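Local coordinates for protein glyoxalase-related enzyme (Fulvimarina pelagi, PDB 3BQX) that is of unknown function but belongs to the glyoxalase/VOC superfamily, whose members include metal-dependent enzymes and bleomycin resistance proteins, at residues 14-19 with 32-37; 27-32 with 73-78; 54-57 with 63-66; 88-93 with 111-116. All blocks are in the same frame, centred on the assembly; numbering follows the deposited sequence.

Contact 1 of 4, residues 14-19 with 32-37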
loop_
_atom_site.group_PDB
_atom_site.type_symbol
_atom_site.label_atom_id
_atom_site.label_comp_id
_atom_site.label_asym_id
_atom_site.label_seq_id
_atom_site.Cartn_x
_atom_site.Cartn_y
_atom_site.Cartn_z
ATOM N N GLY A 14 -7.406 8.791 11.916
ATOM C CA GLY A 14 -8.350 9.440 12.809
ATOM C C GLY A 14 -8.123 10.927 13.000
ATOM O O GLY A 14 -9.072 11.671 13.251
ATOM N N ASP A 15 -6.876 11.368 12.874
ATOM C CA ASP A 15 -6.541 12.776 13.063
ATOM C C ASP A 15 -5.471 13.242 12.078
ATOM O O ASP A 15 -4.352 12.728 12.083
ATOM C CB ASP A 15 -6.040 12.991 14.493
ATOM C CG ASP A 15 -5.813 14.451 14.817
ATOM O OD1 ASP A 15 -6.809 15.175 15.037
ATOM O OD2 ASP A 15 -4.639 14.878 14.849
ATOM N N LEU A 16 -5.810 14.226 11.247
ATOM C CA LEU A 16 -4.869 14.744 10.256
ATOM C C LEU A 16 -3.587 15.336 10.824
ATOM O O LEU A 16 -2.505 15.111 10.283
ATOM C CB LEU A 16 -5.535 15.801 9.373
ATOM C CG LEU A 16 -6.075 15.327 8.026
ATOM C CD1 LEU A 16 -7.276 14.431 8.243
ATOM C CD2 LEU A 16 -6.455 16.534 7.183
ATOM N N GLU A 17 -3.699 16.105 11.902
ATOM C CA GLU A 17 -2.513 16.716 12.479
ATOM C C GLU A 17 -1.529 15.663 12.983
ATOM O O GLU A 17 -0.325 15.766 12.740
ATOM C CB GLU A 17 -2.901 17.672 13.614
ATOM C CG GLU A 17 -1.749 18.543 14.093
ATOM C CD GLU A 17 -2.190 19.621 15.065
ATOM O OE1 GLU A 17 -2.719 19.274 16.142
ATOM O OE2 GLU A 17 -2.005 20.816 14.749
ATOM N N ALA A 18 -2.043 14.647 13.670
ATOM C CA ALA A 18 -1.195 13.581 14.200
ATOM C C ALA A 18 -0.526 12.818 13.054
ATOM O O ALA A 18 0.657 12.486 13.116
ATOM C CB ALA A 18 -2.025 12.626 15.060
ATOM N N SER A 19 -1.296 12.553 12.005
ATOM C CA SER A 19 -0.780 11.837 10.843
ATOM C C SER A 19 0.250 12.694 10.106
ATOM O O SER A 19 1.323 12.214 9.744
ATOM C CB SER A 19 -1.934 11.478 9.906
ATOM O OG SER A 19 -1.492 10.623 8.866
ATOM N N VAL A 32 1.424 17.128 -1.295
ATOM C CA VAL A 32 1.233 17.779 -2.585
ATOM C C VAL A 32 -0.199 18.344 -2.547
ATOM O O VAL A 32 -0.533 19.284 -3.268
ATOM C CB VAL A 32 1.404 16.786 -3.770
ATOM C CG1 VAL A 32 0.369 15.678 -3.693
ATOM C CG2 VAL A 32 1.286 17.521 -5.088
ATOM N N PHE A 33 -1.033 17.767 -1.683
ATOM C CA PHE A 33 -2.409 18.212 -1.506
ATOM C C PHE A 33 -2.870 18.007 -0.069
ATOM O O PHE A 33 -2.499 17.031 0.583
ATOM C CB PHE A 33 -3.373 17.445 -2.421
ATOM C CG PHE A 33 -4.814 17.861 -2.257
ATOM C CD1 PHE A 33 -5.347 18.896 -3.024
ATOM C CD2 PHE A 33 -5.624 17.259 -1.295
ATOM C CE1 PHE A 33 -6.666 19.328 -2.831
ATOM C CE2 PHE A 33 -6.940 17.682 -1.093
ATOM C CZ PHE A 33 -7.463 18.721 -1.864
ATOM N N ARG A 34 -3.680 18.937 0.423
ATOM C CA ARG A 34 -4.223 18.820 1.759
ATOM C C ARG A 34 -5.474 19.645 1.965
ATOM O O ARG A 34 -5.559 20.781 1.511
ATOM C CB ARG A 34 -3.197 19.236 2.812
ATOM C CG ARG A 34 -3.803 19.332 4.204
ATOM C CD ARG A 34 -2.770 19.588 5.279
ATOM N NE ARG A 34 -3.404 19.626 6.595
ATOM C CZ ARG A 34 -2.742 19.701 7.744
ATOM N NH1 ARG A 34 -1.417 19.746 7.747
ATOM N NH2 ARG A 34 -3.408 19.729 8.892
ATOM N N ASN A 35 -6.455 19.049 2.632
ATOM C CA ASN A 35 -7.677 19.749 2.991
ATOM C C ASN A 35 -8.090 19.152 4.337
ATOM O O ASN A 35 -7.426 18.245 4.838
ATOM C CB ASN A 35 -8.769 19.630 1.908
ATOM C CG ASN A 35 -9.319 18.232 1.754
ATOM O OD1 ASN A 35 -9.243 17.413 2.661
ATOM N ND2 ASN A 35 -9.910 17.964 0.595
ATOM N N PRO A 36 -9.162 19.657 4.960
ATOM C CA PRO A 36 -9.573 19.114 6.260
ATOM C C PRO A 36 -9.837 17.614 6.401
ATOM O O PRO A 36 -9.923 17.114 7.523
ATOM C CB PRO A 36 -10.807 19.947 6.598
ATOM C CG PRO A 36 -10.476 21.270 5.988
ATOM C CD PRO A 36 -9.934 20.872 4.634
ATOM N N GLU A 37 -9.960 16.890 5.293
ATOM C CA GLU A 37 -10.227 15.458 5.399
ATOM C C GLU A 37 -9.204 14.518 4.771
ATOM O O GLU A 37 -9.216 13.322 5.060
ATOM C CB GLU A 37 -11.614 15.130 4.829
ATOM C CG GLU A 37 -11.719 15.216 3.318
ATOM C CD GLU A 37 -13.108 14.864 2.810
ATOM O OE1 GLU A 37 -14.058 15.612 3.126
ATOM O OE2 GLU A 37 -13.251 13.840 2.102
#
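The start of helix 16-26 meets residues 32-37 through Leu16, whose forked end lies against the backbone carbonyls of Asn35, Pro36 and Glu37. Just before it, Asp15 is the N-cap: its OD2 accepts from Ala18 N at 2.9 Å, on the anti side of the carboxylate, and so closes the first turn from which Leu16 projects. Leu16 carries nearly all of the contact. Its chi1 of -97° lies well away from a staggered value and swings the two methyls to the bend at 35-37 of the same chain, CD2 coming to 3.1 Å from Asn35 O and 3.5 Å from Pro36 O. CD1 lies beside the same bend, 3.9 Å from Glu37 O. Arg34, stretched out alongside, brings its NE within 4.4 Å of Leu16 CD2. One residue further, Glu17 has its OE2 6.1 Å from Arg34 NH2, a separation at which only a long-range attraction is likely. The bend that receives Leu16 is held by Asn35 OD1, which accepts from Glu37 N at 2.8 Å in an Asx turn. A capped helix start thus packs on the Asx turn between edge strand 33-34 and strand 38-42, at the rim of a VOC-type sheet with βαβββ chain order.

Contact 2 of 4, residues 27-32 with 73-78; sequences FGWAPV and LAHNVR
A small, buried aromatic cluster joins Phe27 and Trp29, in the loop that leaves helix 16-26, to His75 on strand 71-76, outermost in its sheet within the chain and continued by a strand of the second subunit. His75 has its CG anti to the backbone N (chi1 176°), which carries the imidazole out from the strand toward both rings. Phe27 CE2 lies over one face of the imidazole, displaced toward its rim, 3.9 Å from His75 CG. The two planes are inclined at 58° with centroids 5.4 Å apart, an oblique pairing. Trp29 is met differently: His75 CD2 approaches the edge of the indole, close to its plane, and stands 4.0 Å from Trp29 CZ2. Phe27 and Trp29 also pack on each other, Phe27 CB sitting over the centre of the indole. Gly28 between them has a positive phi, 83°, as the chain turns out of the helix. Beyond the cluster, His75 NE2 is hydrogen-bonded to Leu3 O of the second subunit, and Trp29 NE1 reaches the same carbonyl in a weak bond. No hydrogen bond links the three side chains, so carbon-to-carbon contact joins them while His75 NE2 and, weakly, Trp29 NE1 are used at the dimer interface.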
loop_
_atom_site.group_PDB
_atom_site.type_symbol
_atom_site.label_atom_id
_atom_site.label_comp_id
_atom_site.label_asym_id
_atom_site.label_seq_id
_atom_site.Cartn_x
_atom_site.Cartn_y
_atom_site.Cartn_z
ATOM N N PHE A 27 9.053 11.106 8.710
ATOM C CA PHE A 27 9.645 10.712 7.434
ATOM C C PHE A 27 10.279 11.866 6.663
ATOM O O PHE A 27 11.136 11.646 5.809
ATOM C CB PHE A 27 8.598 10.051 6.531
ATOM C CG PHE A 27 8.526 8.551 6.662
ATOM C CD1 PHE A 27 7.357 7.936 7.096
ATOM C CD2 PHE A 27 9.616 7.755 6.322
ATOM C CE1 PHE A 27 7.274 6.546 7.187
ATOM C CE2 PHE A 27 9.547 6.365 6.407
ATOM C CZ PHE A 27 8.369 5.760 6.840
ATOM N N GLY A 28 9.852 13.090 6.960
ATOM C CA GLY A 28 10.391 14.244 6.261
ATOM C C GLY A 28 9.702 14.465 4.926
ATOM O O GLY A 28 10.257 15.097 4.029
ATOM N N TRP A 29 8.485 13.946 4.796
ATOM C CA TRP A 29 7.731 14.087 3.555
ATOM C C TRP A 29 6.833 15.315 3.567
ATOM O O TRP A 29 6.374 15.760 4.618
ATOM C CB TRP A 29 6.893 12.831 3.307
ATOM C CG TRP A 29 7.713 11.581 3.249
ATOM C CD1 TRP A 29 9.063 11.495 3.068
ATOM C CD2 TRP A 29 7.236 10.229 3.334
ATOM N NE1 TRP A 29 9.459 10.180 3.032
ATOM C CE2 TRP A 29 8.358 9.381 3.195
ATOM C CE3 TRP A 29 5.970 9.652 3.515
ATOM C CZ2 TRP A 29 8.256 7.990 3.234
ATOM C CZ3 TRP A 29 5.870 8.258 3.552
ATOM C CH2 TRP A 29 7.007 7.449 3.414
ATOM N N ALA A 30 6.592 15.869 2.386
ATOM C CA ALA A 30 5.750 17.047 2.267
ATOM C C ALA A 30 4.548 16.720 1.395
ATOM O O ALA A 30 4.668 16.025 0.389
ATOM C CB ALA A 30 6.544 18.202 1.672
ATOM N N PRO A 31 3.368 17.205 1.787
ATOM C CA PRO A 31 2.164 16.932 1.002
ATOM C C PRO A 31 2.132 17.689 -0.318
ATOM O O PRO A 31 2.748 18.751 -0.450
ATOM C CB PRO A 31 1.035 17.392 1.926
ATOM C CG PRO A 31 1.623 17.264 3.302
ATOM C CD PRO A 31 3.021 17.782 3.097
ATOM N N VAL A 32 1.424 17.128 -1.295
ATOM C CA VAL A 32 1.233 17.779 -2.585
ATOM C C VAL A 32 -0.199 18.344 -2.547
ATOM O O VAL A 32 -0.533 19.284 -3.268
ATOM C CB VAL A 32 1.404 16.786 -3.770
ATOM C CG1 VAL A 32 0.369 15.678 -3.693
ATOM C CG2 VAL A 32 1.286 17.521 -5.088
ATOM N N LEU A 73 3.864 -1.580 5.144
ATOM C CA LEU A 73 4.479 -0.822 4.056
ATOM C C LEU A 73 5.959 -0.703 4.382
ATOM O O LEU A 73 6.320 -0.349 5.497
ATOM C CB LEU A 73 3.876 0.579 3.956
ATOM C CG LEU A 73 2.369 0.611 3.710
ATOM C CD1 LEU A 73 1.897 2.045 3.674
ATOM C CD2 LEU A 73 2.041 -0.096 2.401
ATOM N N ALA A 74 6.825 -0.979 3.417
ATOM C CA ALA A 74 8.254 -0.895 3.670
ATOM C C ALA A 74 8.881 0.302 2.979
ATOM O O ALA A 74 8.474 0.679 1.877
ATOM C CB ALA A 74 8.940 -2.178 3.204
ATOM N N HIS A 75 9.851 0.911 3.657
ATOM C CA HIS A 75 10.621 2.027 3.124
ATOM C C HIS A 75 12.052 1.508 3.167
ATOM O O HIS A 75 12.554 1.168 4.238
ATOM C CB HIS A 75 10.497 3.278 4.003
ATOM C CG HIS A 75 11.344 4.423 3.538
ATOM N ND1 HIS A 75 12.602 4.685 4.039
ATOM C CD2 HIS A 75 11.128 5.346 2.571
ATOM C CE1 HIS A 75 13.124 5.719 3.402
ATOM N NE2 HIS A 75 12.249 6.137 2.504
ATOM N N ASN A 76 12.693 1.414 2.007
ATOM C CA ASN A 76 14.064 0.915 1.919
ATOM C C ASN A 76 15.092 2.039 1.843
ATOM O O ASN A 76 14.954 2.972 1.053
ATOM C CB ASN A 76 14.199 -0.006 0.703
ATOM C CG ASN A 76 13.558 -1.365 0.924
ATOM O OD1 ASN A 76 12.728 -1.536 1.822
ATOM N ND2 ASN A 76 13.934 -2.337 0.097
ATOM N N VAL A 77 16.130 1.930 2.665
ATOM C CA VAL A 77 17.184 2.942 2.724
ATOM C C VAL A 77 18.429 2.528 1.949
ATOM O O VAL A 77 18.614 1.351 1.639
ATOM C CB VAL A 77 17.556 3.244 4.191
ATOM C CG1 VAL A 77 16.315 3.717 4.939
ATOM C CG2 VAL A 77 18.129 2.000 4.851
ATOM N N ARG A 78 19.295 3.498 1.657
ATOM C CA ARG A 78 20.502 3.234 0.877
ATOM C C ARG A 78 21.735 2.745 1.642
ATOM O O ARG A 78 22.754 2.430 1.028
ATOM C CB ARG A 78 20.864 4.477 0.055
ATOM C CG ARG A 78 19.812 4.853 -0.984
ATOM C CD ARG A 78 20.276 6.019 -1.844
ATOM N NE ARG A 78 19.252 6.466 -2.787
ATOM C CZ ARG A 78 18.887 5.797 -3.878
ATOM N NH1 ARG A 78 19.462 4.639 -4.179
ATOM N NH2 ARG A 78 17.946 6.291 -4.671
#

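Contact 3 of 4, residues 54-57 with 63-66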
loop_
_atom_site.group_PDB
_atom_site.type_symbol
_atom_site.label_atom_id
_atom_site.label_comp_id
_atom_site.label_asym_id
_atom_site.label_seq_id
_atom_site.Cartn_x
_atom_site.Cartn_y
_atom_site.Cartn_z
ATOM N N GLN A 54 -13.904 7.989 8.507
ATOM C CA GLN A 54 -15.328 8.158 8.222
ATOM C C GLN A 54 -15.558 8.375 6.730
ATOM O O GLN A 54 -16.488 7.822 6.146
ATOM C CB GLN A 54 -15.917 9.360 8.976
ATOM C CG GLN A 54 -15.507 9.517 10.428
ATOM C CD GLN A 54 -14.264 10.377 10.587
ATOM O OE1 GLN A 54 -13.143 9.898 10.445
ATOM N NE2 GLN A 54 -14.465 11.665 10.868
ATOM N N ASN A 55 -14.705 9.197 6.125
ATOM C CA ASN A 55 -14.807 9.515 4.708
ATOM C C ASN A 55 -14.457 8.319 3.827
ATOM O O ASN A 55 -15.101 8.084 2.803
ATOM C CB ASN A 55 -13.902 10.707 4.384
ATOM C CG ASN A 55 -14.373 11.989 5.051
ATOM O OD1 ASN A 55 -15.378 12.576 4.650
ATOM N ND2 ASN A 55 -13.657 12.419 6.081
ATOM N N LEU A 56 -13.437 7.564 4.222
ATOM C CA LEU A 56 -13.058 6.385 3.450
ATOM C C LEU A 56 -14.211 5.386 3.475
ATOM O O LEU A 56 -14.614 4.858 2.440
ATOM C CB LEU A 56 -11.802 5.741 4.040
ATOM C CG LEU A 56 -11.427 4.354 3.506
ATOM C CD1 LEU A 56 -11.215 4.389 1.991
ATOM C CD2 LEU A 56 -10.166 3.892 4.211
ATOM N N GLN A 57 -14.748 5.145 4.669
ATOM C CA GLN A 57 -15.852 4.209 4.846
ATOM C C GLN A 57 -17.055 4.630 4.011
ATOM O O GLN A 57 -17.741 3.793 3.416
ATOM C CB GLN A 57 -16.242 4.146 6.323
ATOM C CG GLN A 57 -17.334 3.146 6.643
ATOM C CD GLN A 57 -17.651 3.100 8.122
ATOM O OE1 GLN A 57 -18.187 4.056 8.685
ATOM N NE2 GLN A 57 -17.310 1.989 8.765
ATOM N N ALA A 63 -19.177 -0.792 5.873
ATOM C CA ALA A 63 -18.433 -0.526 7.091
ATOM C C ALA A 63 -16.984 -0.934 6.896
ATOM O O ALA A 63 -16.689 -2.070 6.513
ATOM C CB ALA A 63 -19.042 -1.290 8.267
ATOM N N VAL A 64 -16.086 0.013 7.140
ATOM C CA VAL A 64 -14.656 -0.216 7.025
ATOM C C VAL A 64 -14.056 0.092 8.389
ATOM O O VAL A 64 -14.192 1.206 8.900
ATOM C CB VAL A 64 -14.018 0.708 5.965
ATOM C CG1 VAL A 64 -12.517 0.476 5.910
ATOM C CG2 VAL A 64 -14.642 0.447 4.606
ATOM N N THR A 65 -13.403 -0.902 8.978
ATOM C CA THR A 65 -12.796 -0.750 10.292
ATOM C C THR A 65 -11.803 0.408 10.367
ATOM O O THR A 65 -11.210 0.798 9.362
ATOM C CB THR A 65 -12.074 -2.037 10.712
ATOM O OG1 THR A 65 -11.527 -1.869 12.024
ATOM C CG2 THR A 65 -10.955 -2.358 9.735
ATOM N N SER A 66 -11.632 0.952 11.568
ATOM C CA SER A 66 -10.708 2.058 11.785
ATOM C C SER A 66 -9.361 1.514 12.243
ATOM O O SER A 66 -8.371 2.244 12.314
ATOM C CB SER A 66 -11.258 3.009 12.852
ATOM O OG SER A 66 -11.338 2.361 14.110
#
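Ala63 and Val64, in the loop after helix 53-60, pack back on Gln57 and Leu56 of that helix. Ala63 comes first, with its CB 3.7 Å from Gln57 NE2, and the amide end of the glutamine lies alongside the backbone between Ala63 and Val64. It gets there because Gln57 CG stands anti to the backbone N (chi1 -177°) and the chain continues extended to CD. At Val64 the amide as modelled is doubtful: Gln57 NE2 is 2.8 Å from Val64 N, and two donors would then face each other, which leaves the amide's orientation uncertain. Nearer the helix the contact is apolar, Gln57 CB lying 4.1 Å from Val64 CB. Val64 CG2 rests 4.0 Å from Gln57 CA, against the helix backbone, while CG1 points to the other neighbour and makes a looser apolar contact, 4.5 Å from Leu56 CD2. Thr65 turns its side chain from the helix, and its OG1 is hydrogen-bonded to Arg67 N within the loop. The contact folds the connection between helix 53-60 and strand 71-76 back beside the helix. The second subunit lies against it, where its Ser70 packs on Leu56 and its Ile120, from strand 120-125, on Val64.

Contact 4 of 4, residues 88-93 with 111-116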
loop_
_atom_site.group_PDB
_atom_site.type_symbol
_atom_site.label_atom_id
_atom_site.label_comp_id
_atom_site.label_asym_id
_atom_site.label_seq_id
_atom_site.Cartn_x
_atom_site.Cartn_y
_atom_site.Cartn_z
ATOM N N GLU A 88 14.287 6.165 14.802
ATOM C CA GLU A 88 14.249 7.032 15.977
ATOM C C GLU A 88 13.431 8.280 15.662
ATOM O O GLU A 88 12.662 8.755 16.497
ATOM C CB GLU A 88 15.664 7.449 16.393
ATOM C CG GLU A 88 16.575 6.298 16.788
ATOM C CD GLU A 88 17.920 6.774 17.300
ATOM O OE1 GLU A 88 18.556 7.614 16.626
ATOM O OE2 GLU A 88 18.347 6.305 18.378
ATOM N N ARG A 89 13.602 8.807 14.451
ATOM C CA ARG A 89 12.875 9.997 14.028
ATOM C C ARG A 89 11.379 9.710 13.927
ATOM O O ARG A 89 10.552 10.548 14.280
ATOM C CB ARG A 89 13.409 10.503 12.680
ATOM C CG ARG A 89 14.852 11.003 12.730
ATOM C CD ARG A 89 15.184 11.912 11.548
ATOM N NE ARG A 89 15.332 11.192 10.286
ATOM C CZ ARG A 89 16.391 10.455 9.960
ATOM N NH1 ARG A 89 17.407 10.335 10.806
ATOM N NH2 ARG A 89 16.440 9.846 8.783
ATOM N N LEU A 90 11.027 8.518 13.454
ATOM C CA LEU A 90 9.619 8.154 13.340
ATOM C C LEU A 90 8.989 8.042 14.724
ATOM O O LEU A 90 7.865 8.489 14.943
ATOM C CB LEU A 90 9.460 6.826 12.593
ATOM C CG LEU A 90 9.880 6.804 11.122
ATOM C CD1 LEU A 90 9.665 5.404 10.555
ATOM C CD2 LEU A 90 9.068 7.824 10.329
ATOM N N VAL A 91 9.718 7.437 15.656
ATOM C CA VAL A 91 9.221 7.281 17.017
ATOM C C VAL A 91 9.041 8.648 17.672
ATOM O O VAL A 91 8.047 8.895 18.347
ATOM C CB VAL A 91 10.186 6.443 17.876
ATOM C CG1 VAL A 91 9.720 6.437 19.331
ATOM C CG2 VAL A 91 10.244 5.019 17.336
ATOM N N ALA A 92 10.007 9.533 17.453
ATOM C CA ALA A 92 9.957 10.878 18.016
ATOM C C ALA A 92 8.800 11.687 17.435
ATOM O O ALA A 92 8.357 12.664 18.033
ATOM C CB ALA A 92 11.272 11.594 17.755
ATOM N N ALA A 93 8.313 11.274 16.267
ATOM C CA ALA A 93 7.216 11.972 15.603
ATOM C C ALA A 93 5.844 11.352 15.884
ATOM O O ALA A 93 4.863 11.661 15.203
ATOM C CB ALA A 93 7.473 12.015 14.102
ATOM N N GLY A 111 13.588 -3.025 10.812
ATOM C CA GLY A 111 12.815 -2.866 12.026
ATOM C C GLY A 111 11.405 -2.439 11.659
ATOM O O GLY A 111 11.116 -2.210 10.482
ATOM N N TYR A 112 10.524 -2.328 12.646
ATOM C CA TYR A 112 9.143 -1.929 12.391
ATOM C C TYR A 112 8.670 -0.822 13.322
ATOM O O TYR A 112 8.974 -0.826 14.520
ATOM C CB TYR A 112 8.203 -3.129 12.542
ATOM C CG TYR A 112 8.266 -4.147 11.425
ATOM C CD1 TYR A 112 7.526 -3.974 10.252
ATOM C CD2 TYR A 112 9.024 -5.317 11.558
ATOM C CE1 TYR A 112 7.530 -4.940 9.249
ATOM C CE2 TYR A 112 9.034 -6.285 10.558
ATOM C CZ TYR A 112 8.281 -6.092 9.409
ATOM O OH TYR A 112 8.244 -7.063 8.434
ATOM N N VAL A 113 7.925 0.128 12.764
ATOM C CA VAL A 113 7.363 1.240 13.519
ATOM C C VAL A 113 5.993 1.520 12.927
ATOM O O VAL A 113 5.857 1.621 11.707
ATOM C CB VAL A 113 8.228 2.519 13.392
ATOM C CG1 VAL A 113 7.555 3.676 14.117
ATOM C CG2 VAL A 113 9.617 2.274 13.962
ATOM N N ALA A 114 4.981 1.639 13.772
ATOM C CA ALA A 114 3.644 1.911 13.273
ATOM C C ALA A 114 3.332 3.394 13.358
ATOM O O ALA A 114 3.822 4.092 14.252
ATOM C CB ALA A 114 2.619 1.122 14.057
ATOM N N ASP A 115 2.528 3.890 12.421
ATOM C CA ASP A 115 2.166 5.295 12.456
ATOM C C ASP A 115 1.133 5.500 13.570
ATOM O O ASP A 115 0.717 4.536 14.211
ATOM C CB ASP A 115 1.706 5.782 11.055
ATOM C CG ASP A 115 0.278 5.400 10.687
ATOM O OD1 ASP A 115 -0.457 4.766 11.466
ATOM O OD2 ASP A 115 -0.111 5.771 9.555
ATOM N N PRO A 116 0.729 6.753 13.837
ATOM C CA PRO A 116 -0.246 7.029 14.901
ATOM C C PRO A 116 -1.545 6.239 14.868
ATOM O O PRO A 116 -2.192 6.057 15.902
ATOM C CB PRO A 116 -0.502 8.527 14.757
ATOM C CG PRO A 116 0.788 9.040 14.246
ATOM C CD PRO A 116 1.174 8.005 13.204
#
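No ring or other flat group enters the contact where Leu90 and Val91 of helix 83-92 meet Val113 of strand 109-114; branched aliphatic chains make it. The flat groups of 111-116 are engaged elsewhere. The Tyr112 ring leaves the opposite face of the strand, where its OH is hydrogen-bonded to Asp59 of the second subunit, and the Asp115 carboxylate is occupied at both oxygens, OD1 by the backbone N of Asp117 and of His119, OD2 by Tyr23 OH. Val113 itself points at the helix and divides its two methyls between neighbouring helix residues. CG1, anti to the backbone N (chi1 176°), touches Leu90 CB at 4.0 Å. CG2, anti to the carbonyl carbon, faces Val91 CG2 more loosely, 4.4 Å away. Leu90 thus offers the root of its side chain to the strand; with CG anti to its carbonyl carbon (chi1 -65°), its branched end continues past Val113 to Ile123 on the adjacent strand 120-125 and to Phe22 of helix 16-26. Val91 lies nearer the surface. No hydrogen bond joins the two segments, and both CA traces stay apart, 7.2 Å separating Val91 CA from Val113 CA. A helix packed against a mixed sheet through such aliphatic packing, with strand 71-76, helix 83-92 and three further strands in βαβββ order, is the architecture of the VOC superfamily.

Contacts 2 and 4 are buried and share a sheet, one reaching its strand 71-76 with aromatic rings, the other its strand 109-114 with aliphatic branches; they touch where Leu90 CD2 packs on Phe27 N. Contact 1 is a surface contact at the other four-stranded sheet, with methyls set against carbonyl oxygens, and contact 3, partly buried, lies farthest from the chain centre and mixes an amide with apolar packing. Helix 16-26 connects three of them: contact 1 uses its start, contact 2 the loop beyond its end, and Ala18 O meets Pro116 CG of contact 4. Touching residues of contacts 2 and 3 meet the second subunit directly; in contacts 1 and 4 residues outside the packing reach it.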